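PDB 6JIG: GMP reductase from Trypanosoma brucei brucei, which probably catalyses the irreversible NADPH-dependent deamination of GMP to IMP, and binds guanine nucleotides at a second site in its CBS domains. Local coordinates for residues 50-55 with 370-375; 307-312 with 349-354; 228-233 with 252-257; 358-363 with 449-454. The protein carries 1 engineered substitution. All coordinates share one frame; numbering follows the deposited sequence.

How the interactions relate
Following the chain from the N terminus, 50-55 on the first barrel strand opens interaction 1, which closes only when strand 370-373, the eighth, returns beside it; this seals the barrel. Within that long loop, interaction 3 joins the third and fourth strands through one beta-alpha-beta unit, and interaction 2, later in the chain, joins the sixth and seventh. Interactions 1 and 2 share the sheet, the backbones of T370 and M372 lying beside A350, and both hold the same GMP. Interaction 4 crosses interaction 1 along the chain: its helix 357-365 follows strand 348-351, leads into 370-373 and packs outside the barrel, against helix 440-457.

Interaction 1. Residues 50-55 with 370-375; sequences VASNMD and TVMLGN. With 5GP (guanosine-5'-monophosphate), chain B.
V50 and A51 run parallel to M372 and L373, the end-to-end directions of the two segments lying 29° apart. V50 N donates to V371 O at 2.8 Å, and V50 O accepts from L373 N at 2.9 Å. S52 N reaches L373 O (3.0 Å) from above the carbonyl plane, 41° out of it, as 50-55 leaves the strand. V50 O also receives a CA-H...O contact from M372.

V50 and M372 lie on the same face of the sheet, and their side chains cross so that CG1 of the valine meets CE of the methionine at 3.7 Å. CG of M372 is anti to its backbone N (chi1 176°), which carries the chain alongside S52; the bend at chi3 then turns CE toward V50 and N53. M372 SD lies 3.3 Å from O3' of GMP and also touches N53 OD1. N53 ND2 is bonded to D259, while its OD1 touches the M372 methyl group.

Beyond the strands, both segments turn to the nucleotide. S52 OG donates to O3' at 2.8 Å; G374 N donates to O3P of the phosphate and N375 N to O2P, each at 2.8 Å. M54 SD packs beside C5' and near CA of G374, where the absence of a side chain leaves room for the sulfur. This is the seam between the first and eighth strands of a TIM barrel, with the GMP site at the C-terminal ends of the strands, as in the IMPDH/GMPR family.

Interaction 2. Residues 307-312 with 349-354; sequences GLKIGV and IADGGL. With 5GP (guanosine-5'-monophosphate), chain B.
K309 and D351 form a salt bridge at the C-terminal end of two neighbouring TIM-barrel strands, the sixth and the seventh, with NZ 2.9 Å from OD2. The lysine approaches from above the carboxylate plane, 38° out of it. Its chain leaves anti to the backbone N (chi1 -166°) and bends at each later torsion, bringing CG to 3.5 Å from D351 CB before NZ reaches the acid. NZ is also held by N290 and D259, and N290 donates to D351 OD2 as well, so this buried charge cluster probably fixes the rotation of the carboxylate.

The same carboxylate grips the ribose of GMP with both oxygens: O3' donates to D351 OD1 and O2' to D351 OD2, both modelled at 2.4 Å, so short that the exact lengths are doubtful. Further along the loop, G353 N donates to O1P of the phosphate at 3.0 Å. The end of the seventh strand thus holds the ribose, and the glycine loop after it the phosphate.

Behind the site, the parallel strands are joined by three backbone bonds, I349 N to L308 O, I310 N to I349 O and D351 N to I310 O, each 2.8 Å long. K309 pairs with I349 and I310 with A350, and the axes of the short strands lie 22° apart.

K309 and I349 share one face, where I349 also packs on I287, while I310 and A350 lie on the other, under helix 330-344. Across the contact, I349 CB approaches the aliphatic part of the lysine, 4.1 Å from K309 CG.

Interaction 3. Residues 228-233 with 252-257; sequences RLLVGA and GADVLV
D254 and V231 bond each other twice where the third and fourth strands of the TIM barrel come together, the two ends of a beta-alpha-beta unit whose crossover is helix 239-251. V231 N donates to D254 OD2 at 2.9 Å, using the anti lone pair of that oxygen, and D254 N returns a bond of equal length to V231 O. The aspartate side chain thus reaches back over the backbone of 228-233: CG lies anti to its own carbonyl carbon (chi1 -63°), which sets the carboxylate across L230 and V231. OD2 has a stronger, charged partner in K92 of helix 81-93, whose ammonium group also donates to L229 O, so the acid joins the approach to the third strand to that helix.

Further along, backbone bonds link the strands themselves. A233 N makes a longer bond to V255 O (3.2 Å), and V257 N donates to A233 O at 2.9 Å. A233 O also receives a CA-H...O contact from L256, while V255 O receives one from G232.

Van der Waals contacts complete the joint. V255 sends CG2 to within 3.7 Å of G232 CA, a close approach that a residue without a side chain allows. A233 and L256 lie on one face of the sheet and pack against helix 239-251. G252, with positive phi, closes that helix in a Schellman motif and leads toward the fourth strand. L230 crosses the aspartate at about a right angle, its CD2 lying over the face of the carboxylate, 3.4 Å from D254 CG.

Interaction 4. Residues 358-363 with 449-454; sequences GDISKA and GGLRSG
S361 and L451 mark the crossing of two helices on the outside of the TIM barrel: helix 357-365, which follows the seventh strand and leads into the eighth, and the later helix 440-457. The axes of the short segments come within 8.1 Å at an angle of 52°, and the alpha carbons of the two residues are 5.0 Å apart. G454 faces the serine, where its lack of a side chain makes room for OG; G450 also faces 358-363.

S361 presents its hydroxyl to the surface of the second helix. OG, on the side of its own backbone N (chi1 -53°), settles between successive turns, 3.5 Å from L451 CA and 3.7 Å from G454 CA. No hydrogen bond links the two segments; G450 O stays 3.8 Å from S361 OG. OG instead makes weak bonds to S357 O, one turn back in its own helix, and to A324 O of a neighbouring subunit, so a polar group set against carbon still has partners. The same subunit meets the second helix too, where its E428 bonds the S453 hydroxyl, placing the crossing at a subunit interface of the assembly.

L451 and I360 supply the apolar part. With CG opposite the backbone N (chi1 170°), the leucine turns its end toward 358-363, while I360 also packs on V371 of the eighth strand and L451 on P48. L451 CD1 does the touching: it lies 4.3 Å from I360 CG2 and nearer still to the backbone of the serine, 3.7 Å from S361 CA.

Interaction 1. Residues 50-55 with 370-375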
loop_
_atom_site.group_PDB
_atom_site.type_symbol
_atom_site.label_atom_id
_atom_site.label_comp_id
_atom_site.label_asym_id
_atom_site.label_seq_id
_atom_site.Cartn_x
_atom_site.Cartn_y
_atom_site.Cartn_z
ATOM N N VAL A 50 -34.109 -3.274 17.367
ATOM C CA VAL A 50 -34.997 -3.682 16.281
ATOM C C VAL A 50 -34.129 -4.050 15.083
ATOM O O VAL A 50 -33.299 -3.243 14.643
ATOM C CB VAL A 50 -35.988 -2.570 15.909
ATOM C CG1 VAL A 50 -36.944 -3.045 14.813
ATOM C CG2 VAL A 50 -36.776 -2.106 17.139
ATOM N N ALA A 51 -34.305 -5.262 14.559
ATOM C CA ALA A 51 -33.594 -5.643 13.341
ATOM C C ALA A 51 -34.222 -4.976 12.123
ATOM O O ALA A 51 -35.444 -4.969 11.963
ATOM C CB ALA A 51 -33.600 -7.163 13.160
ATOM N N SER A 52 -33.374 -4.438 11.250
ATOM C CA SER A 52 -33.832 -3.669 10.104
ATOM C C SER A 52 -34.579 -4.533 9.094
ATOM O O SER A 52 -34.160 -5.655 8.792
ATOM C CB SER A 52 -32.647 -3.007 9.402
ATOM O OG SER A 52 -33.086 -2.246 8.292
ATOM N N ASN A 53 -35.652 -3.972 8.532
ATOM C CA ASN A 53 -36.372 -4.562 7.395
ATOM C C ASN A 53 -35.558 -4.354 6.113
ATOM O O ASN A 53 -35.909 -3.578 5.225
ATOM C CB ASN A 53 -37.765 -3.962 7.265
ATOM C CG ASN A 53 -37.765 -2.434 7.326
ATOM O OD1 ASN A 53 -37.175 -1.833 8.232
ATOM N ND2 ASN A 53 -38.429 -1.803 6.360
ATOM N N MET A 54 -34.445 -5.073 6.042
ATOM C CA MET A 54 -33.595 -5.159 4.866
ATOM C C MET A 54 -33.507 -6.614 4.440
ATOM O O MET A 54 -33.502 -7.511 5.288
ATOM C CB MET A 54 -32.194 -4.615 5.163
ATOM C CG MET A 54 -32.197 -3.126 5.423
ATOM S SD MET A 54 -30.587 -2.582 6.021
ATOM C CE MET A 54 -29.575 -3.075 4.617
ATOM N N ASP A 55 -33.427 -6.851 3.128
ATOM C CA ASP A 55 -33.419 -8.236 2.685
ATOM C C ASP A 55 -32.078 -8.916 2.900
ATOM O O ASP A 55 -31.962 -10.102 2.583
ATOM C CB ASP A 55 -33.881 -8.352 1.226
ATOM C CG ASP A 55 -32.926 -7.712 0.209
ATOM O OD1 ASP A 55 -31.899 -7.115 0.594
ATOM O OD2 ASP A 55 -33.232 -7.832 -1.003
ATOM N N THR A 370 -36.282 3.114 20.753
ATOM C CA THR A 370 -35.586 1.950 20.227
ATOM C C THR A 370 -34.594 2.411 19.167
ATOM O O THR A 370 -34.645 3.548 18.685
ATOM C CB THR A 370 -36.536 0.932 19.574
ATOM O OG1 THR A 370 -37.286 1.584 18.542
ATOM C CG2 THR A 370 -37.493 0.295 20.605
ATOM N N VAL A 371 -33.708 1.496 18.784
ATOM C CA VAL A 371 -32.824 1.691 17.634
ATOM C C VAL A 371 -33.087 0.574 16.633
ATOM O O VAL A 371 -33.443 -0.549 17.008
ATOM C CB VAL A 371 -31.332 1.703 18.036
ATOM C CG1 VAL A 371 -31.022 2.893 18.963
ATOM C CG2 VAL A 371 -30.945 0.395 18.711
ATOM N N MET A 372 -32.919 0.888 15.351
ATOM C CA MET A 372 -33.005 -0.103 14.289
ATOM C C MET A 372 -31.622 -0.284 13.689
ATOM O O MET A 372 -30.968 0.702 13.336
ATOM C CB MET A 372 -34.003 0.311 13.209
ATOM C CG MET A 372 -34.024 -0.665 12.044
ATOM S SD MET A 372 -35.317 -0.340 10.844
ATOM C CE MET A 372 -36.666 -1.318 11.539
ATOM N N LEU A 373 -31.186 -1.535 13.565
ATOM C CA LEU A 373 -29.832 -1.861 13.135
ATOM C C LEU A 373 -29.862 -2.688 11.864
ATOM O O LEU A 373 -30.565 -3.704 11.796
ATOM C CB LEU A 373 -29.086 -2.645 14.208
ATOM C CG LEU A 373 -29.079 -2.070 15.619
ATOM C CD1 LEU A 373 -28.292 -3.006 16.516
ATOM C CD2 LEU A 373 -28.436 -0.688 15.577
ATOM N N GLY A 374 -29.099 -2.252 10.864
ATOM C CA GLY A 374 -28.877 -3.063 9.682
ATOM C C GLY A 374 -27.475 -3.645 9.716
ATOM O O GLY A 374 -27.277 -4.824 10.031
ATOM N N ASN A 375 -26.484 -2.788 9.434
ATOM C CA ASN A 375 -25.100 -3.233 9.285
ATOM C C ASN A 375 -24.595 -4.024 10.489
ATOM O O ASN A 375 -23.911 -5.042 10.329
ATOM C CB ASN A 375 -24.203 -2.011 9.035
ATOM C CG ASN A 375 -22.776 -2.395 8.685
ATOM O OD1 ASN A 375 -22.531 -3.416 8.036
ATOM N ND2 ASN A 375 -21.826 -1.564 9.097
HETATM P P 5GP B . -27.457 0.769 9.144
HETATM O O1P 5GP B . -26.522 1.967 9.165
HETATM O O2P 5GP B . -27.025 -0.319 8.183
HETATM O O3P 5GP B . -27.854 0.268 10.510
HETATM O "O5'" 5GP B . -28.801 1.422 8.580
HETATM C "C5'" 5GP B . -29.900 0.650 8.123
HETATM C "C4'" 5GP B . -31.029 1.548 7.658
HETATM O "O4'" 5GP B . -30.669 2.167 6.401
HETATM C "C3'" 5GP B . -32.351 0.862 7.341
HETATM O "O3'" 5GP B . -33.108 0.534 8.500
HETATM C "C2'" 5GP B . -33.037 1.863 6.395
HETATM O "O2'" 5GP B . -33.701 2.901 7.104
HETATM C "C1'" 5GP B . -31.842 2.509 5.688
HETATM N N9 5GP B . -31.685 2.043 4.306
HETATM C C8 5GP B . -31.587 0.776 3.876
HETATM N N7 5GP B . -31.426 0.804 2.527
HETATM C C5 5GP B . -31.403 2.104 2.144
HETATM C C6 5GP B . -31.258 2.750 0.924
HETATM O O6 5GP B . -31.094 2.073 -0.112
HETATM N N1 5GP B . -31.295 4.091 0.878
HETATM C C2 5GP B . -31.465 4.825 1.987
HETATM N N2 5GP B . -31.493 6.175 1.911
HETATM N N3 5GP B . -31.596 4.229 3.197
HETATM C C4 5GP B . -31.567 2.879 3.276
#

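Interaction 2. Residues 307-312 with 349-354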
loop_
_atom_site.group_PDB
_atom_site.type_symbol
_atom_site.label_atom_id
_atom_site.label_comp_id
_atom_site.label_asym_id
_atom_site.label_seq_id
_atom_site.Cartn_x
_atom_site.Cartn_y
_atom_site.Cartn_z
ATOM N N GLY A 307 -46.117 4.831 16.071
ATOM C CA GLY A 307 -44.684 4.943 16.279
ATOM C C GLY A 307 -44.082 5.609 15.062
ATOM O O GLY A 307 -44.673 5.592 13.978
ATOM N N LEU A 308 -42.905 6.218 15.248
ATOM C CA LEU A 308 -42.218 6.942 14.179
ATOM C C LEU A 308 -40.839 6.344 13.959
ATOM O O LEU A 308 -40.163 5.955 14.917
ATOM C CB LEU A 308 -42.062 8.433 14.503
ATOM C CG LEU A 308 -43.369 9.170 14.768
ATOM C CD1 LEU A 308 -43.113 10.586 15.286
ATOM C CD2 LEU A 308 -44.184 9.199 13.491
ATOM N N LYS A 309 -40.421 6.254 12.700
ATOM C CA LYS A 309 -39.083 5.763 12.389
ATOM C C LYS A 309 -38.280 6.943 11.842
ATOM O O LYS A 309 -38.696 7.584 10.874
ATOM C CB LYS A 309 -39.115 4.585 11.407
ATOM C CG LYS A 309 -37.756 3.836 11.350
ATOM C CD LYS A 309 -37.908 2.312 11.175
ATOM C CE LYS A 309 -38.452 1.943 9.794
ATOM N NZ LYS A 309 -37.573 2.471 8.673
ATOM N N ILE A 310 -37.152 7.239 12.486
ATOM C CA ILE A 310 -36.397 8.472 12.271
ATOM C C ILE A 310 -35.133 8.125 11.506
ATOM O O ILE A 310 -34.360 7.272 11.953
ATOM C CB ILE A 310 -36.007 9.148 13.600
ATOM C CG1 ILE A 310 -37.201 9.278 14.545
ATOM C CG2 ILE A 310 -35.242 10.472 13.359
ATOM C CD1 ILE A 310 -38.389 9.916 13.958
ATOM N N GLY A 311 -34.908 8.800 10.376
ATOM C CA GLY A 311 -33.627 8.694 9.700
ATOM C C GLY A 311 -33.759 8.884 8.202
ATOM O O GLY A 311 -34.404 8.070 7.537
ATOM N N VAL A 312 -33.171 9.953 7.663
ATOM C CA VAL A 312 -33.141 10.193 6.217
ATOM C C VAL A 312 -31.671 10.241 5.806
ATOM O O VAL A 312 -30.974 11.228 6.070
ATOM C CB VAL A 312 -33.886 11.478 5.833
ATOM C CG1 VAL A 312 -33.794 11.735 4.310
ATOM C CG2 VAL A 312 -35.347 11.383 6.253
ATOM N N ILE A 349 -38.247 5.214 16.760
ATOM C CA ILE A 349 -37.158 4.301 16.412
ATOM C C ILE A 349 -36.055 5.123 15.743
ATOM O O ILE A 349 -36.289 5.709 14.686
ATOM C CB ILE A 349 -37.641 3.200 15.446
ATOM C CG1 ILE A 349 -38.875 2.469 16.003
ATOM C CG2 ILE A 349 -36.486 2.202 15.131
ATOM C CD1 ILE A 349 -39.661 1.731 14.931
ATOM N N ALA A 350 -34.852 5.151 16.319
ATOM C CA ALA A 350 -33.706 5.794 15.654
ATOM C C ALA A 350 -33.096 4.818 14.652
ATOM O O ALA A 350 -32.437 3.853 15.046
ATOM C CB ALA A 350 -32.672 6.243 16.682
ATOM N N ASP A 351 -33.294 5.073 13.351
ATOM C CA ASP A 351 -33.004 4.098 12.293
ATOM C C ASP A 351 -31.814 4.548 11.449
ATOM O O ASP A 351 -31.942 5.467 10.633
ATOM C CB ASP A 351 -34.242 3.906 11.409
ATOM C CG ASP A 351 -34.004 2.948 10.252
ATOM O OD1 ASP A 351 -33.068 2.124 10.333
ATOM O OD2 ASP A 351 -34.781 3.006 9.274
ATOM N N GLY A 352 -30.684 3.872 11.605
ATOM C CA GLY A 352 -29.597 4.062 10.663
ATOM C C GLY A 352 -28.405 4.796 11.271
ATOM O O GLY A 352 -28.546 5.673 12.133
ATOM N N GLY A 353 -27.213 4.451 10.785
ATOM C CA GLY A 353 -26.024 5.192 11.157
ATOM C C GLY A 353 -25.394 4.765 12.459
ATOM O O GLY A 353 -24.415 5.388 12.891
ATOM N N LEU A 354 -25.908 3.716 13.094
ATOM C CA LEU A 354 -25.356 3.241 14.357
ATOM C C LEU A 354 -24.249 2.243 14.067
ATOM O O LEU A 354 -24.416 1.351 13.232
ATOM C CB LEU A 354 -26.443 2.599 15.217
ATOM C CG LEU A 354 -27.538 3.612 15.559
ATOM C CD1 LEU A 354 -28.833 2.887 15.868
ATOM C CD2 LEU A 354 -27.128 4.426 16.742
HETATM P P 5GP B . -27.457 0.769 9.144
HETATM O O1P 5GP B . -26.522 1.967 9.165
HETATM O O2P 5GP B . -27.025 -0.319 8.183
HETATM O O3P 5GP B . -27.854 0.268 10.510
HETATM O "O5'" 5GP B . -28.801 1.422 8.580
HETATM C "C5'" 5GP B . -29.900 0.650 8.123
HETATM C "C4'" 5GP B . -31.029 1.548 7.658
HETATM O "O4'" 5GP B . -30.669 2.167 6.401
HETATM C "C3'" 5GP B . -32.351 0.862 7.341
HETATM O "O3'" 5GP B . -33.108 0.534 8.500
HETATM C "C2'" 5GP B . -33.037 1.863 6.395
HETATM O "O2'" 5GP B . -33.701 2.901 7.104
HETATM C "C1'" 5GP B . -31.842 2.509 5.688
HETATM N N9 5GP B . -31.685 2.043 4.306
HETATM C C8 5GP B . -31.587 0.776 3.876
HETATM N N7 5GP B . -31.426 0.804 2.527
HETATM C C5 5GP B . -31.403 2.104 2.144
HETATM C C6 5GP B . -31.258 2.750 0.924
HETATM O O6 5GP B . -31.094 2.073 -0.112
HETATM N N1 5GP B . -31.295 4.091 0.878
HETATM C C2 5GP B . -31.465 4.825 1.987
HETATM N N2 5GP B . -31.493 6.175 1.911
HETATM N N3 5GP B . -31.596 4.229 3.197
HETATM C C4 5GP B . -31.567 2.879 3.276
#

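Interaction 3. Residues 228-233 with 252-257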
loop_
_atom_site.group_PDB
_atom_site.type_symbol
_atom_site.label_atom_id
_atom_site.label_comp_id
_atom_site.label_asym_id
_atom_site.label_seq_id
_atom_site.Cartn_x
_atom_site.Cartn_y
_atom_site.Cartn_z
ATOM N N ARG A 228 -46.401 -16.798 21.475
ATOM C CA ARG A 228 -45.555 -16.878 20.294
ATOM C C ARG A 228 -44.682 -15.624 20.189
ATOM O O ARG A 228 -44.994 -14.577 20.755
ATOM C CB ARG A 228 -46.393 -17.029 19.029
ATOM C CG ARG A 228 -47.587 -18.006 19.163
ATOM C CD ARG A 228 -48.457 -17.941 17.935
ATOM N NE ARG A 228 -49.071 -16.627 17.739
ATOM C CZ ARG A 228 -49.837 -16.308 16.697
ATOM N NH1 ARG A 228 -50.097 -17.210 15.754
ATOM N NH2 ARG A 228 -50.357 -15.093 16.593
ATOM N N LEU A 229 -43.605 -15.732 19.414
ATOM C CA LEU A 229 -42.668 -14.614 19.285
ATOM C C LEU A 229 -43.299 -13.425 18.562
ATOM O O LEU A 229 -44.003 -13.585 17.562
ATOM C CB LEU A 229 -41.412 -15.071 18.541
ATOM C CG LEU A 229 -40.604 -16.132 19.308
ATOM C CD1 LEU A 229 -39.509 -16.732 18.421
ATOM C CD2 LEU A 229 -40.003 -15.528 20.564
ATOM N N LEU A 230 -43.035 -12.222 19.080
ATOM C CA LEU A 230 -43.464 -10.988 18.433
ATOM C C LEU A 230 -42.687 -10.761 17.142
ATOM O O LEU A 230 -41.504 -11.093 17.045
ATOM C CB LEU A 230 -43.229 -9.784 19.345
ATOM C CG LEU A 230 -44.133 -9.367 20.500
ATOM C CD1 LEU A 230 -43.670 -7.963 20.947
ATOM C CD2 LEU A 230 -45.587 -9.353 20.107
ATOM N N VAL A 231 -43.353 -10.170 16.156
ATOM C CA VAL A 231 -42.699 -9.860 14.883
ATOM C C VAL A 231 -43.516 -8.806 14.142
ATOM O O VAL A 231 -44.752 -8.827 14.154
ATOM C CB VAL A 231 -42.492 -11.144 14.042
ATOM C CG1 VAL A 231 -43.845 -11.826 13.707
ATOM C CG2 VAL A 231 -41.701 -10.839 12.775
ATOM N N GLY A 232 -42.814 -7.872 13.492
ATOM C CA GLY A 232 -43.436 -6.875 12.652
ATOM C C GLY A 232 -43.151 -7.129 11.178
ATOM O O GLY A 232 -42.369 -8.003 10.805
ATOM N N ALA A 233 -43.808 -6.337 10.337
ATOM C CA ALA A 233 -43.662 -6.469 8.897
ATOM C C ALA A 233 -43.814 -5.107 8.240
ATOM O O ALA A 233 -44.654 -4.301 8.658
ATOM C CB ALA A 233 -44.695 -7.457 8.333
ATOM N N GLY A 252 -50.473 -12.793 11.332
ATOM C CA GLY A 252 -50.074 -12.689 12.721
ATOM C C GLY A 252 -49.181 -11.500 13.044
ATOM O O GLY A 252 -48.711 -11.390 14.182
ATOM N N ALA A 253 -48.935 -10.619 12.066
ATOM C CA ALA A 253 -48.104 -9.434 12.299
ATOM C C ALA A 253 -48.565 -8.701 13.550
ATOM O O ALA A 253 -49.751 -8.406 13.711
ATOM C CB ALA A 253 -48.173 -8.489 11.093
ATOM N N ASP A 254 -47.625 -8.414 14.438
ATOM C CA ASP A 254 -47.940 -7.709 15.669
ATOM C C ASP A 254 -47.906 -6.196 15.512
ATOM O O ASP A 254 -48.561 -5.488 16.286
ATOM C CB ASP A 254 -46.973 -8.149 16.765
ATOM C CG ASP A 254 -47.109 -9.621 17.079
ATOM O OD1 ASP A 254 -48.174 -9.981 17.627
ATOM O OD2 ASP A 254 -46.188 -10.419 16.756
ATOM N N VAL A 255 -47.143 -5.694 14.537
ATOM C CA VAL A 255 -47.137 -4.287 14.148
ATOM C C VAL A 255 -46.876 -4.234 12.657
ATOM O O VAL A 255 -46.263 -5.138 12.077
ATOM C CB VAL A 255 -46.067 -3.431 14.882
ATOM C CG1 VAL A 255 -46.346 -3.344 16.358
ATOM C CG2 VAL A 255 -44.667 -3.991 14.650
ATOM N N LEU A 256 -47.340 -3.165 12.033
ATOM C CA LEU A 256 -47.002 -2.879 10.650
ATOM C C LEU A 256 -46.104 -1.649 10.610
ATOM O O LEU A 256 -46.264 -0.724 11.410
ATOM C CB LEU A 256 -48.252 -2.611 9.811
ATOM C CG LEU A 256 -49.200 -3.791 9.614
ATOM C CD1 LEU A 256 -50.450 -3.317 8.905
ATOM C CD2 LEU A 256 -48.511 -4.895 8.828
ATOM N N VAL A 257 -45.173 -1.632 9.663
ATOM C CA VAL A 257 -44.262 -0.501 9.501
ATOM C C VAL A 257 -44.423 0.033 8.084
ATOM O O VAL A 257 -43.991 -0.612 7.122
ATOM C CB VAL A 257 -42.802 -0.882 9.778
ATOM C CG1 VAL A 257 -41.893 0.352 9.614
ATOM C CG2 VAL A 257 -42.659 -1.522 11.168
#

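Interaction 4. Residues 358-363 with 449-454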
loop_
_atom_site.group_PDB
_atom_site.type_symbol
_atom_site.label_atom_id
_atom_site.label_comp_id
_atom_site.label_asym_id
_atom_site.label_seq_id
_atom_site.Cartn_x
_atom_site.Cartn_y
_atom_site.Cartn_z
ATOM N N GLY A 358 -21.975 2.282 21.879
ATOM C CA GLY A 358 -21.935 3.673 22.314
ATOM C C GLY A 358 -22.910 4.557 21.556
ATOM O O GLY A 358 -23.536 5.449 22.133
ATOM N N ASP A 359 -23.054 4.325 20.253
ATOM C CA ASP A 359 -24.031 5.084 19.472
ATOM C C ASP A 359 -25.459 4.798 19.927
ATOM O O ASP A 359 -26.324 5.689 19.905
ATOM C CB ASP A 359 -23.894 4.746 17.990
ATOM C CG ASP A 359 -22.544 5.112 17.423
ATOM O OD1 ASP A 359 -21.860 5.965 18.024
ATOM O OD2 ASP A 359 -22.176 4.542 16.367
ATOM N N ILE A 360 -25.727 3.563 20.327
ATOM C CA ILE A 360 -27.047 3.225 20.854
ATOM C C ILE A 360 -27.341 4.022 22.119
ATOM O O ILE A 360 -28.442 4.569 22.285
ATOM C CB ILE A 360 -27.142 1.706 21.094
ATOM C CG1 ILE A 360 -27.011 0.962 19.761
ATOM C CG2 ILE A 360 -28.465 1.362 21.805
ATOM C CD1 ILE A 360 -27.018 -0.570 19.898
ATOM N N SER A 361 -26.365 4.107 23.038
ATOM C CA SER A 361 -26.555 4.948 24.220
ATOM C C SER A 361 -26.870 6.386 23.829
ATOM O O SER A 361 -27.727 7.032 24.444
ATOM C CB SER A 361 -25.318 4.920 25.124
ATOM O OG SER A 361 -24.912 3.597 25.467
ATOM N N LYS A 362 -26.168 6.921 22.828
ATOM C CA LYS A 362 -26.435 8.296 22.425
ATOM C C LYS A 362 -27.836 8.438 21.844
ATOM O O LYS A 362 -28.529 9.424 22.114
ATOM C CB LYS A 362 -25.389 8.761 21.403
ATOM C CG LYS A 362 -23.959 8.738 21.952
ATOM C CD LYS A 362 -22.914 9.109 20.856
ATOM C CE LYS A 362 -21.502 8.752 21.311
ATOM N NZ LYS A 362 -20.480 9.187 20.282
ATOM N N ALA A 363 -28.254 7.481 21.015
ATOM C CA ALA A 363 -29.579 7.566 20.407
ATOM C C ALA A 363 -30.674 7.568 21.474
ATOM O O ALA A 363 -31.597 8.390 21.433
ATOM C CB ALA A 363 -29.771 6.410 19.427
ATOM N N GLY A 449 -25.356 -4.745 26.762
ATOM C CA GLY A 449 -24.397 -4.487 27.826
ATOM C C GLY A 449 -23.711 -3.141 27.685
ATOM O O GLY A 449 -23.494 -2.437 28.676
ATOM N N GLY A 450 -23.349 -2.768 26.455
ATOM C CA GLY A 450 -22.789 -1.443 26.235
ATOM C C GLY A 450 -23.782 -0.346 26.562
ATOM O O GLY A 450 -23.449 0.623 27.246
ATOM N N LEU A 451 -25.026 -0.489 26.086
ATOM C CA LEU A 451 -26.071 0.463 26.460
ATOM C C LEU A 451 -26.200 0.590 27.976
ATOM O O LEU A 451 -26.338 1.695 28.506
ATOM C CB LEU A 451 -27.418 0.051 25.857
ATOM C CG LEU A 451 -28.621 0.836 26.383
ATOM C CD1 LEU A 451 -28.522 2.323 26.032
ATOM C CD2 LEU A 451 -29.911 0.271 25.821
ATOM N N ARG A 452 -26.216 -0.538 28.690
ATOM C CA ARG A 452 -26.323 -0.462 30.144
ATOM C C ARG A 452 -25.163 0.320 30.746
ATOM O O ARG A 452 -25.338 1.041 31.735
ATOM C CB ARG A 452 -26.381 -1.864 30.754
ATOM C CG ARG A 452 -27.711 -2.552 30.560
ATOM C CD ARG A 452 -27.645 -3.978 31.097
ATOM N NE ARG A 452 -28.894 -4.666 30.828
ATOM C CZ ARG A 452 -29.819 -4.913 31.746
ATOM N NH1 ARG A 452 -29.611 -4.548 33.007
ATOM N NH2 ARG A 452 -30.944 -5.537 31.410
ATOM N N SER A 453 -23.968 0.188 30.166
ATOM C CA SER A 453 -22.839 0.982 30.629
ATOM C C SER A 453 -23.094 2.472 30.414
ATOM O O SER A 453 -22.858 3.289 31.308
ATOM C CB SER A 453 -21.559 0.535 29.928
ATOM O OG SER A 453 -20.447 1.267 30.423
ATOM N N GLY A 454 -23.585 2.850 29.228
ATOM C CA GLY A 454 -23.911 4.250 29.001
ATOM C C GLY A 454 -24.991 4.759 29.939
ATOM O O GLY A 454 -24.931 5.892 30.413
#